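Local coordinates for T9SS C-terminal target domain-containing protein (Bacteroides cellulosilyticus, PDB 5JVK), which probably hydrolyses O-glycosidic bonds in carbohydrates, as a family 39 glycoside hydrolase of a gut symbiont, at residues E101-P113 / R365-F378. Residues are numbered along the deposited sequence; the frame is centred on the assembly and turned at random.
Sequences ERPLDMGVCVHPP and RRHYMSPGVFWYDF
The seam that closes the (βα)8 barrel lies here, where strand 106-109 pairs with strand 373-375, the last of the ring. A backbone ladder from V373 N to D105 O (2.8 Å), G107 N to V373 O, W375 N to G107 O and C109 N to W375 O (2.7 Å) joins them, and F378 N prolongs it to C109 O, past the cis peptide before D377. With no side chain at G107, the F374 ring can lie face-on against its CA, 4.2 Å from the centroid, in a CH-pi contact; a CB there would collide with the ring. At the N-terminal end of the strands, R365 grips D105 side-on, NE to OD2 (3.1 Å) and NH2 to OD1 (2.9 Å), both on the syn side but tilted out of the carboxylate plane. Bends at chi2 (71°) and chi3 (65°) bring the guanidinium round, while NH1 and NH2 also donate to the carbonyls of Y418 and K416. A water probably bridges D105 OD2 and S370 O. A leucine in place of R365 would probably leave the buried D105 carboxylate without its countercharge and those two carbonyls without their donors. At the opposite end, H111 NE2 donates to Y376 OH (3.1 Å), almost in the imidazole plane, close to a glycerol probably from the crystallisation liquor. The closure thus combines a parallel backbone ladder with a buried ion pair at its N-terminal end and a histidine-tyrosine link at the C-terminal mouth, where glycosidases of this fold hold their active site.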
ATOM      1  N   GLU A 101      14.740  -0.334  -9.161  1.00 38.57           N
ATOM      2  CA  GLU A 101      14.773   0.699  -8.116  1.00 36.75           C
ATOM      3  C   GLU A 101      13.456   0.882  -7.336  1.00 34.28           C
ATOM      4  O   GLU A 101      13.361   1.787  -6.509  1.00 33.81           O
ATOM      5  CB  GLU A 101      15.210   2.035  -8.730  1.00 37.67           C
ATOM      6  CG  GLU A 101      16.611   2.005  -9.324  1.00 38.73           C
ATOM      7  CD  GLU A 101      17.125   3.380  -9.721  1.00 39.46           C
ATOM      8  OE1 GLU A 101      16.301   4.272 -10.027  1.00 39.84           O
ATOM      9  OE2 GLU A 101      18.359   3.564  -9.734  1.00 39.90           O
ATOM     10  N   ARG A 102      12.452   0.039  -7.576  1.00 32.06           N
ATOM     11  CA  ARG A 102      11.199   0.117  -6.820  1.00 31.05           C
ATOM     12  C   ARG A 102      11.375  -0.374  -5.378  1.00 29.83           C
ATOM     13  O   ARG A 102      12.124  -1.324  -5.145  1.00 29.14           O
ATOM     14  CB  ARG A 102      10.109  -0.713  -7.478  1.00 31.56           C
ATOM     15  CG  ARG A 102       9.586  -0.139  -8.775  1.00 32.56           C
ATOM     16  CD  ARG A 102       8.472  -1.019  -9.308  1.00 33.36           C
ATOM     17  NE  ARG A 102       8.984  -2.324  -9.714  1.00 33.71           N
ATOM     18  CZ  ARG A 102       8.242  -3.404  -9.957  1.00 34.66           C
ATOM     19  NH1 ARG A 102       6.912  -3.382  -9.843  1.00 34.60           N
ATOM     20  NH2 ARG A 102       8.848  -4.532 -10.319  1.00 35.25           N
ATOM     21  N   PRO A 103      10.681   0.264  -4.409  1.00 28.54           N
ATOM     22  CA  PRO A 103      10.719  -0.219  -3.025  1.00 27.77           C
ATOM     23  C   PRO A 103      10.222  -1.654  -2.856  1.00 27.08           C
ATOM     24  O   PRO A 103       9.072  -1.958  -3.170  1.00 26.44           O
ATOM     25  CB  PRO A 103       9.803   0.760  -2.287  1.00 28.02           C
ATOM     26  CG  PRO A 103       9.909   2.014  -3.070  1.00 28.27           C
ATOM     27  CD  PRO A 103      10.005   1.574  -4.501  1.00 28.36           C
ATOM     28  N   LEU A 104      11.106  -2.511  -2.353  1.00 26.41           N
ATOM     29  CA  LEU A 104      10.819  -3.924  -2.106  1.00 25.96           C
ATOM     30  C   LEU A 104       9.934  -4.153  -0.878  1.00 25.71           C
ATOM     31  O   LEU A 104       9.424  -5.261  -0.697  1.00 25.63           O
ATOM     32  CB  LEU A 104      12.125  -4.712  -1.952  1.00 25.81           C
ATOM     33  CG  LEU A 104      13.064  -4.712  -3.169  1.00 25.85           C
ATOM     34  CD1 LEU A 104      14.418  -5.308  -2.812  1.00 25.79           C
ATOM     35  CD2 LEU A 104      12.448  -5.463  -4.343  1.00 25.82           C
ATOM     36  N   ASP A 105       9.771  -3.123  -0.039  1.00 25.59           N
ATOM     37  CA  ASP A 105       8.889  -3.174   1.138  1.00 25.37           C
ATOM     38  C   ASP A 105       7.501  -2.541   0.937  1.00 25.63           C
ATOM     39  O   ASP A 105       6.651  -2.651   1.821  1.00 26.03           O
ATOM     40  CB  ASP A 105       9.586  -2.575   2.380  1.00 25.11           C
ATOM     41  CG  ASP A 105      10.006  -1.114   2.202  1.00 24.94           C
ATOM     42  OD1 ASP A 105       9.944  -0.576   1.074  1.00 24.93           O
ATOM     43  OD2 ASP A 105      10.428  -0.506   3.205  1.00 24.68           O
ATOM     44  N   MET A 106       7.268  -1.892  -0.206  1.00 25.60           N
ATOM     45  CA  MET A 106       5.953  -1.316  -0.510  1.00 25.89           C
ATOM     46  C   MET A 106       5.036  -2.372  -1.112  1.00 25.22           C
ATOM     47  O   MET A 106       5.319  -2.899  -2.185  1.00 25.32           O
ATOM     48  CB  MET A 106       6.062  -0.121  -1.472  1.00 26.71           C
ATOM     49  CG  MET A 106       6.462   1.183  -0.798  1.00 27.54           C
ATOM     50  SD  MET A 106       6.364   2.644  -1.856  1.00 28.82           S
ATOM     51  CE  MET A 106       4.614   2.710  -2.241  1.00 28.34           C
ATOM     52  N   GLY A 107       3.941  -2.668  -0.414  1.00 24.67           N
ATOM     53  CA  GLY A 107       2.890  -3.548  -0.919  1.00 24.40           C
ATOM     54  C   GLY A 107       1.551  -2.838  -0.932  1.00 24.26           C
ATOM     55  O   GLY A 107       1.424  -1.738  -0.396  1.00 24.31           O
ATOM     56  N   VAL A 108       0.550  -3.474  -1.537  1.00 24.27           N
ATOM     57  CA  VAL A 108      -0.818  -2.950  -1.544  1.00 24.35           C
ATOM     58  C   VAL A 108      -1.841  -4.090  -1.585  1.00 24.74           C
ATOM     59  O   VAL A 108      -1.651  -5.076  -2.291  1.00 24.41           O
ATOM     60  CB  VAL A 108      -1.040  -1.968  -2.721  1.00 24.47           C
ATOM     61  CG1 VAL A 108      -0.936  -2.669  -4.073  1.00 24.42           C
ATOM     62  CG2 VAL A 108      -2.377  -1.245  -2.584  1.00 24.51           C
ATOM     63  N   CYS A 109      -2.920  -3.950  -0.815  1.00 25.37           N
ATOM     64  CA  CYS A 109      -3.998  -4.944  -0.793  1.00 25.65           C
ATOM     65  C   CYS A 109      -4.881  -4.758  -2.017  1.00 25.89           C
ATOM     66  O   CYS A 109      -5.329  -3.645  -2.292  1.00 25.85           O
ATOM     67  CB  CYS A 109      -4.824  -4.824   0.487  1.00 25.57           C
ATOM     68  SG  CYS A 109      -3.896  -5.286   1.967  1.00 25.62           S
ATOM     69  N   VAL A 110      -5.120  -5.850  -2.743  1.00 26.82           N
ATOM     70  CA  VAL A 110      -5.831  -5.815  -4.024  1.00 27.82           C
ATOM     71  C   VAL A 110      -6.978  -6.827  -4.029  1.00 28.82           C
ATOM     72  O   VAL A 110      -6.752  -8.038  -3.946  1.00 28.16           O
ATOM     73  CB  VAL A 110      -4.886  -6.133  -5.209  1.00 27.71           C
ATOM     74  CG1 VAL A 110      -5.600  -5.913  -6.540  1.00 27.79           C
ATOM     75  CG2 VAL A 110      -3.621  -5.288  -5.132  1.00 27.76           C
ATOM     76  N   HIS A 111      -8.202  -6.316  -4.127  1.00 30.31           N
ATOM     77  CA  HIS A 111      -9.378  -7.150  -4.369  1.00 31.85           C
ATOM     78  C   HIS A 111      -9.517  -7.375  -5.879  1.00 32.93           C
ATOM     79  O   HIS A 111      -8.931  -6.622  -6.665  1.00 32.23           O
ATOM     80  CB  HIS A 111     -10.634  -6.477  -3.818  1.00 32.16           C
ATOM     81  CG  HIS A 111     -10.576  -6.208  -2.348  1.00 32.64           C
ATOM     82  ND1 HIS A 111     -10.567  -7.215  -1.408  1.00 33.27           N
ATOM     83  CD2 HIS A 111     -10.515  -5.049  -1.656  1.00 33.07           C
ATOM     84  CE1 HIS A 111     -10.510  -6.687  -0.199  1.00 33.03           C
ATOM     85  NE2 HIS A 111     -10.478  -5.373  -0.322  1.00 33.27           N
ATOM     86  N   PRO A 112     -10.283  -8.409  -6.295  1.00 34.81           N
ATOM     87  CA  PRO A 112     -10.513  -8.633  -7.731  1.00 36.09           C
ATOM     88  C   PRO A 112     -11.110  -7.400  -8.430  1.00 37.43           C
ATOM     89  O   PRO A 112     -12.003  -6.762  -7.859  1.00 37.83           O
ATOM     90  CB  PRO A 112     -11.511  -9.794  -7.750  1.00 35.76           C
ATOM     91  CG  PRO A 112     -11.259 -10.527  -6.482  1.00 35.64           C
ATOM     92  CD  PRO A 112     -10.891  -9.477  -5.476  1.00 35.22           C
ATOM     93  N   PRO A 113     -10.607  -7.043  -9.631  1.00 38.73           N
ATOM     94  CA  PRO A 113     -11.219  -5.923 -10.356  1.00 39.94           C
ATOM     95  C   PRO A 113     -12.664  -6.210 -10.764  1.00 41.78           C
ATOM     96  O   PRO A 113     -12.993  -7.350 -11.101  1.00 42.48           O
ATOM     97  CB  PRO A 113     -10.330  -5.769 -11.597  1.00 39.46           C
ATOM     98  CG  PRO A 113      -9.033  -6.390 -11.223  1.00 39.21           C
ATOM     99  CD  PRO A 113      -9.375  -7.512 -10.294  1.00 39.00           C
ATOM    100  N   ARG A 365      10.545   2.922   6.666  1.00 19.83           N
ATOM    101  CA  ARG A 365      11.947   2.786   6.262  1.00 20.16           C
ATOM    102  C   ARG A 365      12.907   3.359   7.314  1.00 21.16           C
ATOM    103  O   ARG A 365      13.981   2.800   7.544  1.00 20.92           O
ATOM    104  CB  ARG A 365      12.182   3.461   4.903  1.00 20.02           C
ATOM    105  CG  ARG A 365      13.533   3.175   4.248  1.00 19.79           C
ATOM    106  CD  ARG A 365      13.652   1.747   3.733  1.00 19.60           C
ATOM    107  NE  ARG A 365      12.712   1.465   2.647  1.00 19.47           N
ATOM    108  CZ  ARG A 365      12.852   1.852   1.376  1.00 19.29           C
ATOM    109  NH1 ARG A 365      13.901   2.569   0.978  1.00 19.26           N
ATOM    110  NH2 ARG A 365      11.920   1.523   0.485  1.00 19.19           N
ATOM    111  N   ARG A 366      12.522   4.470   7.944  1.00 22.44           N
ATOM    112  CA  ARG A 366      13.323   5.078   9.021  1.00 23.17           C
ATOM    113  C   ARG A 366      13.609   4.076  10.135  1.00 23.49           C
ATOM    114  O   ARG A 366      14.761   3.888  10.520  1.00 23.59           O
ATOM    115  CB  ARG A 366      12.606   6.296   9.598  1.00 23.70           C
ATOM    116  CG  ARG A 366      13.392   7.066  10.649  1.00 24.30           C
ATOM    117  CD  ARG A 366      12.467   7.946  11.463  1.00 24.99           C
ATOM    118  NE  ARG A 366      13.179   8.673  12.509  1.00 25.78           N
ATOM    119  CZ  ARG A 366      12.600   9.346  13.507  1.00 26.15           C
ATOM    120  NH1 ARG A 366      11.272   9.393  13.638  1.00 26.29           N
ATOM    121  NH2 ARG A 366      13.364   9.976  14.393  1.00 26.24           N
ATOM    122  N   HIS A 367      12.549   3.443  10.633  1.00 24.08           N
ATOM    123  CA  HIS A 367      12.639   2.413  11.672  1.00 24.31           C
ATOM    124  C   HIS A 367      12.550   1.020  11.033  1.00 24.49           C
ATOM    125  O   HIS A 367      11.768   0.178  11.479  1.00 24.14           O
ATOM    126  CB  HIS A 367      11.499   2.592  12.688  1.00 24.50           C
ATOM    127  CG  HIS A 367      11.393   3.973  13.258  1.00 24.75           C
ATOM    128  ND1 HIS A 367      12.186   4.413  14.296  1.00 24.81           N
ATOM    129  CD2 HIS A 367      10.574   5.005  12.947  1.00 24.93           C
ATOM    130  CE1 HIS A 367      11.868   5.661  14.591  1.00 24.95           C
ATOM    131  NE2 HIS A 367      10.890   6.042  13.790  1.00 25.00           N
ATOM    132  N   TYR A 368      13.366   0.778  10.001  1.00 25.02           N
ATOM    133  CA  TYR A 368      13.225  -0.420   9.160  1.00 25.40           C
ATOM    134  C   TYR A 368      13.202  -1.716   9.965  1.00 25.38           C
ATOM    135  O   TYR A 368      14.131  -2.004  10.718  1.00 25.37           O
ATOM    136  CB  TYR A 368      14.325  -0.518   8.093  1.00 25.64           C
ATOM    137  CG  TYR A 368      14.080  -1.661   7.124  1.00 26.08           C
ATOM    138  CD1 TYR A 368      13.065  -1.580   6.173  1.00 26.07           C
ATOM    139  CD2 TYR A 368      14.837  -2.837   7.182  1.00 26.37           C
ATOM    140  CE1 TYR A 368      12.817  -2.628   5.295  1.00 26.66           C
ATOM    141  CE2 TYR A 368      14.599  -3.891   6.306  1.00 26.57           C
ATOM    142  CZ  TYR A 368      13.586  -3.781   5.365  1.00 26.88           C
ATOM    143  OH  TYR A 368      13.337  -4.812   4.490  1.00 27.15           O
ATOM    144  N   MET A 369      12.120  -2.475   9.801  1.00 25.47           N
ATOM    145  CA  MET A 369      11.990  -3.805  10.407  1.00 25.84           C
ATOM    146  C   MET A 369      11.153  -4.789   9.582  1.00 25.51           C
ATOM    147  O   MET A 369      11.502  -5.965   9.517  1.00 25.63           O
ATOM    148  CB  MET A 369      11.473  -3.698  11.853  1.00 26.35           C
ATOM    149  CG  MET A 369      10.036  -3.229  12.012  1.00 26.80           C
ATOM    150  SD  MET A 369       8.880  -4.592  12.251  1.00 27.84           S
ATOM    151  CE  MET A 369       7.306  -3.754  12.092  1.00 27.76           C
ATOM    152  N   SER A 370      10.065  -4.325   8.961  1.00 25.19           N
ATOM    153  CA  SER A 370       9.206  -5.181   8.139  1.00 25.20           C
ATOM    154  C   SER A 370       9.685  -5.234   6.684  1.00 25.13           C
ATOM    155  O   SER A 370      10.043  -4.196   6.118  1.00 25.77           O
ATOM    156  CB  SER A 370       7.763  -4.672   8.178  1.00 25.11           C
ATOM    157  OG  SER A 370       6.893  -5.547   7.481  1.00 25.11           O
ATOM    158  N   PRO A 371       9.686  -6.438   6.067  1.00 24.66           N
ATOM    159  CA  PRO A 371       9.969  -6.548   4.632  1.00 24.01           C
ATOM    160  C   PRO A 371       8.756  -6.304   3.722  1.00 23.28           C
ATOM    161  O   PRO A 371       8.902  -6.353   2.504  1.00 23.21           O
ATOM    162  CB  PRO A 371      10.456  -7.990   4.490  1.00 24.21           C
ATOM    163  CG  PRO A 371       9.709  -8.728   5.543  1.00 24.57           C
ATOM    164  CD  PRO A 371       9.530  -7.769   6.689  1.00 24.66           C
ATOM    165  N   GLY A 372       7.577  -6.060   4.298  1.00 22.56           N
ATOM    166  CA  GLY A 372       6.368  -5.835   3.510  1.00 22.06           C
ATOM    167  C   GLY A 372       5.294  -5.079   4.274  1.00 21.60           C
ATOM    168  O   GLY A 372       4.643  -5.637   5.159  1.00 21.68           O
ATOM    169  N   VAL A 373       5.121  -3.806   3.926  1.00 20.98           N
ATOM    170  CA  VAL A 373       4.067  -2.965   4.478  1.00 20.45           C
ATOM    171  C   VAL A 373       3.019  -2.762   3.392  1.00 20.12           C
ATOM    172  O   VAL A 373       3.267  -2.062   2.408  1.00 20.08           O
ATOM    173  CB  VAL A 373       4.634  -1.615   4.963  1.00 20.40           C
ATOM    174  CG1 VAL A 373       3.520  -0.696   5.451  1.00 20.35           C
ATOM    175  CG2 VAL A 373       5.669  -1.854   6.058  1.00 20.55           C
ATOM    176  N   PHE A 374       1.851  -3.377   3.586  1.00 19.62           N
ATOM    177  CA  PHE A 374       0.806  -3.437   2.565  1.00 19.45           C
ATOM    178  C   PHE A 374      -0.300  -2.416   2.830  1.00 19.39           C
ATOM    179  O   PHE A 374      -1.002  -2.507   3.840  1.00 19.34           O
ATOM    180  CB  PHE A 374       0.201  -4.840   2.502  1.00 19.38           C
ATOM    181  CG  PHE A 374       1.142  -5.886   1.981  1.00 19.30           C
ATOM    182  CD1 PHE A 374       0.995  -6.397   0.695  1.00 19.30           C
ATOM    183  CD2 PHE A 374       2.175  -6.374   2.779  1.00 19.33           C
ATOM    184  CE1 PHE A 374       1.857  -7.370   0.217  1.00 19.34           C
ATOM    185  CE2 PHE A 374       3.047  -7.340   2.302  1.00 19.25           C
ATOM    186  CZ  PHE A 374       2.885  -7.842   1.020  1.00 19.32           C
ATOM    187  N   TRP A 375      -0.454  -1.456   1.921  1.00 19.32           N
ATOM    188  CA  TRP A 375      -1.514  -0.462   2.028  1.00 19.43           C
ATOM    189  C   TRP A 375      -2.876  -1.103   1.794  1.00 19.70           C
ATOM    190  O   TRP A 375      -3.056  -1.819   0.806  1.00 19.80           O
ATOM    191  CB  TRP A 375      -1.316   0.668   1.015  1.00 19.39           C
ATOM    192  CG  TRP A 375      -2.421   1.685   1.042  1.00 19.36           C
ATOM    193  CD1 TRP A 375      -3.562   1.680   0.291  1.00 19.32           C
ATOM    194  CD2 TRP A 375      -2.494   2.846   1.874  1.00 19.35           C
ATOM    195  NE1 TRP A 375      -4.339   2.769   0.602  1.00 19.34           N
ATOM    196  CE2 TRP A 375      -3.706   3.502   1.570  1.00 19.27           C
ATOM    197  CE3 TRP A 375      -1.649   3.399   2.843  1.00 19.41           C
ATOM    198  CZ2 TRP A 375      -4.092   4.686   2.196  1.00 19.22           C
ATOM    199  CZ3 TRP A 375      -2.035   4.577   3.467  1.00 19.42           C
ATOM    200  CH2 TRP A 375      -3.246   5.209   3.138  1.00 19.32           C
ATOM    201  N   TYR A 376      -3.823  -0.845   2.697  1.00 19.90           N
ATOM    202  CA  TYR A 376      -5.218  -1.220   2.488  1.00 20.15           C
ATOM    203  C   TYR A 376      -5.997   0.027   2.060  1.00 20.20           C
ATOM    204  O   TYR A 376      -6.062   0.980   2.832  1.00 20.30           O
ATOM    205  CB  TYR A 376      -5.854  -1.823   3.746  1.00 20.14           C
ATOM    206  CG  TYR A 376      -7.206  -2.413   3.431  1.00 20.19           C
ATOM    207  CD1 TYR A 376      -7.318  -3.721   2.967  1.00 20.28           C
ATOM    208  CD2 TYR A 376      -8.369  -1.644   3.528  1.00 20.24           C
ATOM    209  CE1 TYR A 376      -8.552  -4.260   2.638  1.00 20.33           C
ATOM    210  CE2 TYR A 376      -9.610  -2.175   3.202  1.00 20.29           C
ATOM    211  CZ  TYR A 376      -9.696  -3.483   2.757  1.00 20.45           C
ATOM    212  OH  TYR A 376     -10.918  -4.021   2.433  1.00 20.48           O
ATOM    213  N   ASP A 377      -6.571   0.073   0.853  1.00 20.38           N
ATOM    214  CA  ASP A 377      -6.390  -0.901  -0.236  1.00 20.44           C
ATOM    215  C   ASP A 377      -6.232  -0.139  -1.557  1.00 20.58           C
ATOM    216  O   ASP A 377      -6.200   1.097  -1.556  1.00 20.06           O
ATOM    217  CB  ASP A 377      -7.544  -1.925  -0.269  1.00 20.42           C
ATOM    218  CG  ASP A 377      -8.924  -1.292  -0.445  1.00 20.45           C
ATOM    219  OD1 ASP A 377      -9.055  -0.049  -0.511  1.00 20.58           O
ATOM    220  OD2 ASP A 377      -9.899  -2.066  -0.511  1.00 20.23           O
ATOM    221  N   PHE A 378      -6.110  -0.861  -2.670  1.00 21.02           N
ATOM    222  CA  PHE A 378      -5.780  -0.227  -3.947  1.00 21.32           C
ATOM    223  C   PHE A 378      -6.922   0.601  -4.521  1.00 21.63           C
ATOM    224  O   PHE A 378      -6.722   1.758  -4.891  1.00 21.29           O
ATOM    225  CB  PHE A 378      -5.322  -1.255  -4.980  1.00 21.34           C
ATOM    226  CG  PHE A 378      -4.787  -0.630  -6.234  1.00 21.44           C
ATOM    227  CD1 PHE A 378      -5.453  -0.776  -7.446  1.00 21.31           C
ATOM    228  CD2 PHE A 378      -3.637   0.156  -6.190  1.00 21.50           C
ATOM    229  CE1 PHE A 378      -4.960  -0.180  -8.593  1.00 21.43           C
ATOM    230  CE2 PHE A 378      -3.145   0.760  -7.334  1.00 21.43           C
ATOM    231  CZ  PHE A 378      -3.807   0.590  -8.538  1.00 21.44           C
TER
HETATM  232  O   HOH W   1       9.155  -1.539   5.578  1.00 29.19           O